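Local atomic coordinates of uncharacterized protein (PDB entry 2QKP), a protein that is of unknown function but carries, in this C-terminal piece, a PAS domain, a fold that commonly serves as a sensory or protein-binding module beside other domains. Residues Thr33-Asp38 with Arg64-Cys69; Glu52-Arg57 with Met95-Glu100; Phe82-Asn87 with Asp91-Trp96. All blocks are in the same frame, centred on the assembly; numbering follows the deposited sequence. Where two conformers were deposited one is given.

Interaction 1: Thr33-Asp38 with Arg64-Cys69; sequences TFVNKD and RNVELC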
loop_
_atom_site.group_PDB
_atom_site.type_symbol
_atom_site.label_atom_id
_atom_site.label_comp_id
_atom_site.label_asym_id
_atom_site.label_seq_id
_atom_site.Cartn_x
_atom_site.Cartn_y
_atom_site.Cartn_z
ATOM N N THR A 33 -0.052 -4.785 -8.438
ATOM C CA THR A 33 -0.099 -4.632 -9.904
ATOM C C THR A 33 -1.309 -3.778 -10.230
ATOM O O THR A 33 -2.287 -3.781 -9.482
ATOM C CB THR A 33 -0.179 -5.974 -10.712
ATOM O OG1 THR A 33 -1.511 -6.495 -10.656
ATOM C CG2 THR A 33 0.827 -7.026 -10.209
ATOM N N PHE A 34 -1.247 -3.039 -11.331
ATOM C CA PHE A 34 -2.382 -2.218 -11.712
ATOM C C PHE A 34 -2.653 -2.411 -13.192
ATOM O O PHE A 34 -1.746 -2.323 -14.002
ATOM C CB PHE A 34 -2.087 -0.748 -11.425
ATOM C CG PHE A 34 -3.126 0.177 -11.926
ATOM C CD1 PHE A 34 -4.407 0.196 -11.340
ATOM C CD2 PHE A 34 -2.844 1.048 -12.974
ATOM C CE1 PHE A 34 -5.391 1.092 -11.787
ATOM C CE2 PHE A 34 -3.834 1.936 -13.451
ATOM C CZ PHE A 34 -5.105 1.954 -12.861
ATOM N N VAL A 35 -3.916 -2.659 -13.512
ATOM C CA VAL A 35 -4.390 -2.769 -14.901
ATOM C C VAL A 35 -5.378 -1.627 -15.140
ATOM O O VAL A 35 -6.292 -1.420 -14.332
ATOM C CB VAL A 35 -5.076 -4.146 -15.112
ATOM C CG1 VAL A 35 -5.701 -4.229 -16.498
ATOM C CG2 VAL A 35 -4.089 -5.279 -14.895
ATOM N N ASN A 36 -5.219 -0.861 -16.215
ATOM C CA ASN A 36 -6.049 0.353 -16.360
ATOM C C ASN A 36 -7.397 -0.008 -16.977
ATOM O O ASN A 36 -7.665 -1.183 -17.251
ATOM C CB ASN A 36 -5.332 1.459 -17.153
ATOM C CG ASN A 36 -4.995 1.033 -18.597
ATOM O OD1 ASN A 36 -5.715 0.236 -19.202
ATOM N ND2 ASN A 36 -3.905 1.584 -19.148
ATOM N N LYS A 37 -8.232 1.008 -17.164
ATOM C CA LYS A 37 -9.590 0.784 -17.675
ATOM C C LYS A 37 -9.641 0.295 -19.150
ATOM O O LYS A 37 -10.703 -0.129 -19.627
ATOM C CB LYS A 37 -10.420 2.050 -17.438
ATOM C CG LYS A 37 -10.008 3.181 -18.317
ATOM C CD LYS A 37 -10.800 4.451 -18.065
ATOM C CE LYS A 37 -10.313 5.535 -19.016
ATOM N NZ LYS A 37 -10.075 5.030 -20.427
ATOM N N ASP A 38 -8.501 0.342 -19.850
ATOM C CA ASP A 38 -8.351 -0.223 -21.209
ATOM C C ASP A 38 -7.711 -1.600 -21.210
ATOM O O ASP A 38 -7.169 -2.045 -22.235
ATOM C CB ASP A 38 -7.521 0.729 -22.076
ATOM C CG ASP A 38 -8.145 2.098 -22.153
ATOM O OD1 ASP A 38 -9.378 2.155 -22.331
ATOM O OD2 ASP A 38 -7.421 3.110 -22.007
ATOM N N ARG A 64 1.232 -4.422 -22.080
ATOM C CA ARG A 64 0.433 -5.439 -22.758
ATOM C C ARG A 64 -0.971 -5.548 -22.182
ATOM O O ARG A 64 -1.172 -5.344 -20.974
ATOM C CB ARG A 64 1.104 -6.815 -22.669
ATOM C CG ARG A 64 2.448 -6.924 -23.370
ATOM C CD ARG A 64 2.827 -8.375 -23.605
ATOM N NE ARG A 64 4.246 -8.518 -23.927
ATOM C CZ ARG A 64 4.787 -8.229 -25.111
ATOM N NH1 ARG A 64 4.030 -7.774 -26.109
ATOM N NH2 ARG A 64 6.092 -8.392 -25.294
ATOM N N ASN A 65 -1.940 -5.872 -23.047
ATOM C CA ASN A 65 -3.286 -6.206 -22.602
ATOM C C ASN A 65 -3.214 -7.374 -21.623
ATOM O O ASN A 65 -2.368 -8.269 -21.760
ATOM C CB ASN A 65 -4.184 -6.550 -23.804
ATOM C CG ASN A 65 -5.667 -6.596 -23.452
ATOM O OD1 ASN A 65 -6.114 -7.452 -22.684
ATOM N ND2 ASN A 65 -6.444 -5.698 -24.053
ATOM N N VAL A 66 -4.084 -7.350 -20.616
ATOM C CA VAL A 66 -4.068 -8.356 -19.549
ATOM C C VAL A 66 -4.233 -9.780 -20.088
ATOM O O VAL A 66 -3.738 -10.742 -19.504
ATOM C CB VAL A 66 -5.121 -8.049 -18.431
ATOM C CG1 VAL A 66 -6.556 -8.129 -18.955
ATOM C CG2 VAL A 66 -4.929 -8.983 -17.228
ATOM N N GLU A 67 -4.903 -9.890 -21.225
ATOM C CA GLU A 67 -5.158 -11.177 -21.854
ATOM C C GLU A 67 -3.891 -11.877 -22.357
ATOM O O GLU A 67 -3.917 -13.060 -22.674
ATOM C CB GLU A 67 -6.206 -10.991 -22.949
ATOM C CG GLU A 67 -7.467 -10.303 -22.422
ATOM C CD GLU A 67 -8.560 -10.198 -23.463
ATOM O OE1 GLU A 67 -8.946 -11.250 -24.029
ATOM O OE2 GLU A 67 -9.040 -9.066 -23.703
ATOM N N LEU A 68 -2.773 -11.151 -22.387
ATOM C CA LEU A 68 -1.474 -11.720 -22.746
ATOM C C LEU A 68 -0.595 -11.997 -21.520
ATOM O O LEU A 68 0.525 -12.505 -21.649
ATOM C CB LEU A 68 -0.740 -10.786 -23.713
ATOM C CG LEU A 68 -1.184 -10.824 -25.179
ATOM C CD1 LEU A 68 -0.743 -9.568 -25.906
ATOM C CD2 LEU A 68 -0.659 -12.079 -25.895
ATOM N N CYS A 69 -1.107 -11.668 -20.336
ATOM C CA CYS A 69 -0.314 -11.708 -19.111
ATOM C C CYS A 69 -0.569 -12.924 -18.242
ATOM O O CYS A 69 0.048 -13.062 -17.181
ATOM C CB CYS A 69 -0.559 -10.442 -18.292
ATOM S SG CYS A 69 -0.038 -8.980 -19.170
#
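In this PAS domain the loop leading into helix 72-86 is laid over the first strand of the five-stranded antiparallel sheet, strand 31-36, and V35 and V66 make the apolar part of that contact. Both valines turn their CB toward the opposite segment. V35 CG1, anti to the backbone N (chi1 174°), comes within 4.3 Å of V66 CB, a loose van der Waals approach between two buried branched side chains. F82 of helix 72-86 also packs on V35, so the valine is shared between loop and helix. The 66-68 segment is a single 3-10 turn, opened by an Asx turn in which N65 OD1 accepts the backbone N of E67 at 3.1 Å. That bond is nearly straight (174° at the hydrogen) and arrives in the carbonyl plane, on a lone pair. A second Asx turn follows at N36: its OD1 takes D38 N at 2.9 Å, here with the donor 40° out of the carbonyl plane, and it also accepts from I40 N. The two turns come near each other where the amide nitrogen ND2 of N65 lies 4.1 Å from D38 O.

Interaction 2: Glu52-Arg57 with Met95-Glu100; sequences EMVFKR and MWFQSE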
loop_
_atom_site.group_PDB
_atom_site.type_symbol
_atom_site.label_atom_id
_atom_site.label_comp_id
_atom_site.label_asym_id
_atom_site.label_seq_id
_atom_site.Cartn_x
_atom_site.Cartn_y
_atom_site.Cartn_z
ATOM N N GLU A 52 11.674 -13.902 -6.354
ATOM C CA GLU A 52 10.980 -14.285 -5.111
ATOM C C GLU A 52 9.495 -13.862 -5.026
ATOM O O GLU A 52 8.865 -13.951 -3.970
ATOM C CB GLU A 52 11.729 -13.719 -3.923
ATOM C CG GLU A 52 13.197 -14.091 -3.873
ATOM C CD GLU A 52 13.950 -13.268 -2.854
ATOM O OE1 GLU A 52 13.291 -12.697 -1.939
ATOM O OE2 GLU A 52 15.198 -13.204 -2.960
ATOM N N MET A 53 8.945 -13.417 -6.151
ATOM C CA MET A 53 7.553 -12.979 -6.227
ATOM C C MET A 53 6.569 -14.148 -6.158
ATOM O O MET A 53 6.822 -15.249 -6.691
ATOM C CB MET A 53 7.336 -12.199 -7.520
ATOM C CG MET A 53 8.010 -10.813 -7.571
ATOM S SD MET A 53 7.926 -10.098 -9.243
ATOM C CE MET A 53 6.246 -9.402 -9.142
ATOM N N VAL A 54 5.439 -13.920 -5.499
ATOM C CA VAL A 54 4.374 -14.922 -5.423
ATOM C C VAL A 54 3.841 -15.144 -6.842
ATOM O O VAL A 54 3.760 -16.285 -7.324
ATOM C CB VAL A 54 3.218 -14.464 -4.473
ATOM C CG1 VAL A 54 2.092 -15.481 -4.438
ATOM C CG2 VAL A 54 3.753 -14.174 -3.052
ATOM N N PHE A 55 3.515 -14.037 -7.511
ATOM C CA PHE A 55 2.994 -14.053 -8.874
ATOM C C PHE A 55 4.003 -13.321 -9.725
ATOM O O PHE A 55 4.041 -12.091 -9.744
ATOM C CB PHE A 55 1.628 -13.354 -8.980
ATOM C CG PHE A 55 0.519 -14.059 -8.240
ATOM C CD1 PHE A 55 0.412 -15.448 -8.263
ATOM C CD2 PHE A 55 -0.441 -13.327 -7.555
ATOM C CE1 PHE A 55 -0.625 -16.101 -7.579
ATOM C CE2 PHE A 55 -1.484 -13.967 -6.884
ATOM C CZ PHE A 55 -1.572 -15.354 -6.889
ATOM N N LYS A 56 4.830 -14.091 -10.417
ATOM C CA LYS A 56 5.907 -13.517 -11.194
ATOM C C LYS A 56 5.367 -12.540 -12.226
ATOM O O LYS A 56 4.411 -12.849 -12.939
ATOM C CB LYS A 56 6.690 -14.608 -11.898
ATOM C CG LYS A 56 8.135 -14.615 -11.519
ATOM C CD LYS A 56 8.314 -15.567 -10.364
ATOM C CE LYS A 56 9.338 -15.053 -9.379
ATOM N NZ LYS A 56 9.146 -15.701 -8.059
ATOM N N ARG A 57 5.967 -11.356 -12.266
ATOM C CA ARG A 57 5.715 -10.402 -13.336
ATOM C C ARG A 57 7.079 -10.066 -13.910
ATOM O O ARG A 57 8.086 -10.120 -13.196
ATOM C CB ARG A 57 5.052 -9.121 -12.809
ATOM C CG ARG A 57 3.861 -9.332 -11.878
ATOM C CD ARG A 57 2.645 -9.866 -12.602
ATOM N NE ARG A 57 1.530 -10.030 -11.665
ATOM C CZ ARG A 57 0.583 -10.965 -11.745
ATOM N NH1 ARG A 57 0.583 -11.866 -12.719
ATOM N NH2 ARG A 57 -0.378 -10.993 -10.833
ATOM N N MET A 95 -8.804 -14.014 -2.483
ATOM C CA MET A 95 -8.466 -15.425 -2.422
ATOM C C MET A 95 -7.247 -15.655 -1.517
ATOM O O MET A 95 -6.447 -14.750 -1.275
ATOM C CB MET A 95 -8.291 -16.042 -3.834
ATOM C CG MET A 95 -7.781 -15.166 -4.952
ATOM S SD MET A 95 -8.879 -13.915 -5.670
ATOM C CE MET A 95 -9.610 -14.784 -7.070
ATOM N N TRP A 96 -7.117 -16.869 -0.985
ATOM C CA TRP A 96 -5.972 -17.154 -0.133
ATOM C C TRP A 96 -5.606 -18.630 -0.268
ATOM O O TRP A 96 -6.469 -19.462 -0.595
ATOM C CB TRP A 96 -6.254 -16.808 1.328
ATOM C CG TRP A 96 -7.524 -17.400 1.895
ATOM C CD1 TRP A 96 -7.678 -18.622 2.506
ATOM C CD2 TRP A 96 -8.805 -16.775 1.926
ATOM N NE1 TRP A 96 -8.988 -18.796 2.903
ATOM C CE2 TRP A 96 -9.701 -17.672 2.566
ATOM C CE3 TRP A 96 -9.294 -15.561 1.455
ATOM C CZ2 TRP A 96 -11.054 -17.376 2.732
ATOM C CZ3 TRP A 96 -10.622 -15.257 1.654
ATOM C CH2 TRP A 96 -11.495 -16.162 2.283
ATOM N N PHE A 97 -4.337 -18.923 -0.045
ATOM C CA PHE A 97 -3.797 -20.270 -0.232
ATOM C C PHE A 97 -2.444 -20.375 0.432
ATOM O O PHE A 97 -1.750 -19.372 0.618
ATOM C CB PHE A 97 -3.673 -20.605 -1.734
ATOM C CG PHE A 97 -2.740 -19.696 -2.507
ATOM C CD1 PHE A 97 -1.381 -20.005 -2.639
ATOM C CD2 PHE A 97 -3.219 -18.542 -3.120
ATOM C CE1 PHE A 97 -0.506 -19.171 -3.370
ATOM C CE2 PHE A 97 -2.359 -17.706 -3.848
ATOM C CZ PHE A 97 -1.003 -18.017 -3.967
ATOM N N GLN A 98 -2.065 -21.609 0.775
ATOM C CA GLN A 98 -0.761 -21.904 1.343
ATOM C C GLN A 98 0.262 -22.006 0.215
ATOM O O GLN A 98 -0.019 -22.615 -0.817
ATOM C CB GLN A 98 -0.820 -23.250 2.060
ATOM C CG GLN A 98 -1.407 -23.208 3.427
ATOM C CD GLN A 98 -0.395 -22.822 4.470
ATOM O OE1 GLN A 98 -0.746 -22.581 5.631
ATOM N NE2 GLN A 98 0.875 -22.757 4.071
ATOM N N SER A 99 1.427 -21.392 0.399
ATOM C CA SER A 99 2.543 -21.578 -0.518
ATOM C C SER A 99 3.708 -22.165 0.265
ATOM O O SER A 99 4.437 -21.435 0.926
ATOM C CB SER A 99 2.956 -20.251 -1.158
ATOM O OG SER A 99 4.108 -20.435 -1.979
ATOM N N GLU A 100 3.876 -23.481 0.203
ATOM C CA GLU A 100 5.013 -24.118 0.875
ATOM C C GLU A 100 6.348 -23.734 0.212
ATOM O O GLU A 100 7.357 -23.577 0.904
ATOM C CB GLU A 100 4.839 -25.640 0.960
ATOM C CG GLU A 100 3.693 -26.110 1.876
ATOM C CD GLU A 100 3.958 -25.879 3.364
ATOM O OE1 GLU A 100 4.387 -24.763 3.738
ATOM O OE2 GLU A 100 3.717 -26.806 4.172
#
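F97 meets V54 and F55 through the far end of its ring, and the path there starts at CB, which leaves strand 92-99 toward the loop 52-57. The first torsion (chi1 61°) places CG between the backbone N and the carbonyl carbon, and chi2 of 90° turns the ring perpendicular to the plane of CA, CB and CG. Neither CB nor CG comes near the loop; the touching begins at CE2, which lies 3.9 Å from F55 CZ. The tip of the ring, CZ, does double duty: it is 4.0 Å from F55 CZ and equally 4.0 Å from V54 CG1. Seen from F97, F55 CZ sits at the ring edge, near its plane, while the methyl of V54 arrives obliquely.

The two phenylalanines point at each other across the contact, F55 with CG anti to its carbonyl carbon (chi1 -66°). The V54 methyl instead passes alongside the end of the F97 ring. V54 CG1 also lies 4.1 Å above the F55 ring, over its centre, a CH-pi type of packing inside the loop that lets the valine methyl touch both rings. Within the same loop, F55 CB lies over one face of the R57 guanidinium group, toward its rim.

The contacts across the two segments are apolar, at the partly exposed border of the molecule. V106 of strand 104-114 packs on both V54 and F97, and V127 of strand 120-129 on both V54 and F55, so the cluster rests on these two strands of the sheet. A long connection draped over one face of a five-stranded antiparallel sheet, its loop residues reaching the edge strand, is in keeping with the PAS fold.

Interaction 3: Phe82-Asn87 with Asp91-Trp96; sequences FELLRN and DKVNMW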
loop_
_atom_site.group_PDB
_atom_site.type_symbol
_atom_site.label_atom_id
_atom_site.label_comp_id
_atom_site.label_asym_id
_atom_site.label_seq_id
_atom_site.Cartn_x
_atom_site.Cartn_y
_atom_site.Cartn_z
ATOM N N PHE A 82 -12.587 -9.360 -13.180
ATOM C CA PHE A 82 -12.583 -7.973 -13.719
ATOM C C PHE A 82 -13.996 -7.510 -14.030
ATOM O O PHE A 82 -14.341 -6.357 -13.810
ATOM C CB PHE A 82 -11.731 -7.871 -14.990
ATOM C CG PHE A 82 -10.254 -7.679 -14.723
ATOM C CD1 PHE A 82 -9.626 -8.348 -13.678
ATOM C CD2 PHE A 82 -9.496 -6.854 -15.541
ATOM C CE1 PHE A 82 -8.236 -8.183 -13.423
ATOM C CE2 PHE A 82 -8.114 -6.691 -15.304
ATOM C CZ PHE A 82 -7.495 -7.360 -14.244
ATOM N N GLU A 83 -14.829 -8.423 -14.529
ATOM C CA GLU A 83 -16.204 -8.063 -14.832
ATOM C C GLU A 83 -17.016 -7.673 -13.585
ATOM O O GLU A 83 -17.768 -6.682 -13.605
ATOM C CB GLU A 83 -16.928 -9.188 -15.606
ATOM C CG GLU A 83 -18.362 -8.752 -15.898
ATOM C CD GLU A 83 -19.146 -9.683 -16.794
ATOM O OE1 GLU A 83 -19.151 -10.915 -16.531
ATOM O OE2 GLU A 83 -19.800 -9.156 -17.738
ATOM N N LEU A 84 -16.875 -8.449 -12.521
ATOM C CA LEU A 84 -17.568 -8.197 -11.255
ATOM C C LEU A 84 -17.185 -6.829 -10.722
ATOM O O LEU A 84 -18.032 -6.072 -10.264
ATOM C CB LEU A 84 -17.154 -9.215 -10.190
ATOM C CG LEU A 84 -17.815 -10.599 -10.208
ATOM C CD1 LEU A 84 -16.971 -11.600 -9.412
ATOM C CD2 LEU A 84 -19.228 -10.471 -9.635
ATOM N N LEU A 85 -15.884 -6.534 -10.743
ATOM C CA LEU A 85 -15.388 -5.258 -10.217
ATOM C C LEU A 85 -15.854 -4.074 -11.057
ATOM O O LEU A 85 -16.301 -3.073 -10.514
ATOM C CB LEU A 85 -13.836 -5.294 -10.140
ATOM C CG LEU A 85 -13.272 -6.305 -9.159
ATOM C CD1 LEU A 85 -11.704 -6.371 -9.298
ATOM C CD2 LEU A 85 -13.709 -6.088 -7.677
ATOM N N ARG A 86 -15.700 -4.185 -12.375
ATOM C CA ARG A 86 -16.062 -3.090 -13.261
ATOM C C ARG A 86 -17.565 -2.790 -13.177
ATOM O O ARG A 86 -17.975 -1.639 -13.114
ATOM C CB ARG A 86 -15.616 -3.349 -14.700
ATOM C CG ARG A 86 -15.992 -2.158 -15.572
ATOM C CD ARG A 86 -15.876 -2.511 -17.003
ATOM N NE ARG A 86 -14.486 -2.556 -17.441
ATOM C CZ ARG A 86 -13.798 -1.525 -17.946
ATOM N NH1 ARG A 86 -14.327 -0.308 -18.032
ATOM N NH2 ARG A 86 -12.543 -1.715 -18.356
ATOM N N ASN A 87 -18.390 -3.840 -13.103
ATOM C CA ASN A 87 -19.834 -3.616 -12.980
ATOM C C ASN A 87 -20.331 -3.145 -11.611
ATOM O O ASN A 87 -21.515 -2.803 -11.444
ATOM C CB ASN A 87 -20.585 -4.852 -13.483
ATOM C CG ASN A 87 -20.526 -4.961 -14.977
ATOM O OD1 ASN A 87 -20.639 -3.950 -15.697
ATOM N ND2 ASN A 87 -20.351 -6.176 -15.469
ATOM N N ASP A 91 -16.607 -4.506 -4.594
ATOM C CA ASP A 91 -15.474 -3.583 -4.631
ATOM C C ASP A 91 -14.157 -4.339 -4.548
ATOM O O ASP A 91 -13.113 -3.820 -4.972
ATOM C CB ASP A 91 -15.591 -2.480 -3.567
ATOM C CG ASP A 91 -15.578 -3.002 -2.153
ATOM O OD1 ASP A 91 -15.897 -4.188 -1.891
ATOM O OD2 ASP A 91 -15.274 -2.179 -1.271
ATOM N N LYS A 92 -14.225 -5.556 -3.996
ATOM C CA LYS A 92 -13.078 -6.438 -3.804
ATOM C C LYS A 92 -13.440 -7.905 -4.029
ATOM O O LYS A 92 -14.585 -8.324 -3.760
ATOM C CB LYS A 92 -12.532 -6.314 -2.374
ATOM C CG LYS A 92 -11.952 -4.945 -2.018
ATOM C CD LYS A 92 -11.495 -4.898 -0.571
ATOM C CE LYS A 92 -12.667 -4.745 0.389
ATOM N NZ LYS A 92 -12.268 -4.389 1.785
ATOM N N VAL A 93 -12.460 -8.673 -4.497
ATOM C CA VAL A 93 -12.539 -10.127 -4.544
ATOM C C VAL A 93 -11.254 -10.612 -3.897
ATOM O O VAL A 93 -10.166 -10.168 -4.284
ATOM C CB VAL A 93 -12.635 -10.626 -5.981
ATOM C CG1 VAL A 93 -12.541 -12.147 -6.069
ATOM C CG2 VAL A 93 -13.950 -10.152 -6.588
ATOM N N ASN A 94 -11.376 -11.545 -2.946
ATOM C CA ASN A 94 -10.213 -12.064 -2.216
ATOM C C ASN A 94 -10.055 -13.576 -2.427
ATOM O O ASN A 94 -11.056 -14.303 -2.595
ATOM C CB ASN A 94 -10.364 -11.800 -0.726
ATOM C CG ASN A 94 -10.666 -10.345 -0.409
ATOM O OD1 ASN A 94 -11.759 -10.002 0.062
ATOM N ND2 ASN A 94 -9.695 -9.485 -0.638
ATOM N N MET A 95 -8.804 -14.014 -2.483
ATOM C CA MET A 95 -8.466 -15.425 -2.422
ATOM C C MET A 95 -7.247 -15.655 -1.517
ATOM O O MET A 95 -6.447 -14.750 -1.275
ATOM C CB MET A 95 -8.291 -16.042 -3.834
ATOM C CG MET A 95 -7.781 -15.166 -4.952
ATOM S SD MET A 95 -8.879 -13.915 -5.670
ATOM C CE MET A 95 -9.610 -14.784 -7.070
ATOM N N TRP A 96 -7.117 -16.869 -0.985
ATOM C CA TRP A 96 -5.972 -17.154 -0.133
ATOM C C TRP A 96 -5.606 -18.630 -0.268
ATOM O O TRP A 96 -6.469 -19.462 -0.595
ATOM C CB TRP A 96 -6.254 -16.808 1.328
ATOM C CG TRP A 96 -7.524 -17.400 1.895
ATOM C CD1 TRP A 96 -7.678 -18.622 2.506
ATOM C CD2 TRP A 96 -8.805 -16.775 1.926
ATOM N NE1 TRP A 96 -8.988 -18.796 2.903
ATOM C CE2 TRP A 96 -9.701 -17.672 2.566
ATOM C CE3 TRP A 96 -9.294 -15.561 1.455
ATOM C CZ2 TRP A 96 -11.054 -17.376 2.732
ATOM C CZ3 TRP A 96 -10.622 -15.257 1.654
ATOM C CH2 TRP A 96 -11.495 -16.162 2.283
#
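Apolar contacts between L84, L85 and V93 join the C-terminal part of helix 72-86 to the start of edge strand 92-99, the two running roughly antiparallel, with 146° between the axes of 82-86 and 92-96 and 8.9 Å separating them. V93 directs its CB toward the helix, and its CG2 serves both leucines. It lies 4.4 Å from L84 CD1 and 4.2 Å from L85 CD2, the two methyls reaching it from successive residues of the helix.

The second kind of contact sets a methyl against backbone. L85 CD2 approaches D91 O at 3.6 Å and K92 N at 3.8 Å, sitting over the face of the peptide that enters the strand. CG of L85 stands anti to the carbonyl carbon (chi1 -65°), and although CB does not itself aim at the strand, the end of the side chain comes closer. The CB atoms of D91 and K92 are directed away from the helix.

Polar bonds hold this part of the helix from outside the pair. R114 NH2 donates to the carbonyl oxygens of both L85 and R86, while R86 NH2 reaches K37 O. V123 and Y110 of the sheet also pack on L85, which is buried.

No hydrogen bond joins the two segments, so the direct contact between them is essentially van der Waals and apolar, with the guanidinium group of R114 satisfying the carbonyls of L85 and R86.

From the N terminus, strand 31-36 comes first, and interaction 1 closes the loop back to it from residues 64-69. Within that loop lies 52-57, whose partner 95-100 comes much later, so interaction 2 crosses interaction 1; the two touch where T33 packs on R57. Interaction 3 follows interaction 1 in series and closes the short turn between helix 72-86 and strand 92-99. It opens inside the span of interaction 2, and both finish on the same strand, sharing M95 and W96. F82 packs on V66, joining interactions 1 and 3. Together they tie the long connection and the helix to the same antiparallel sheet.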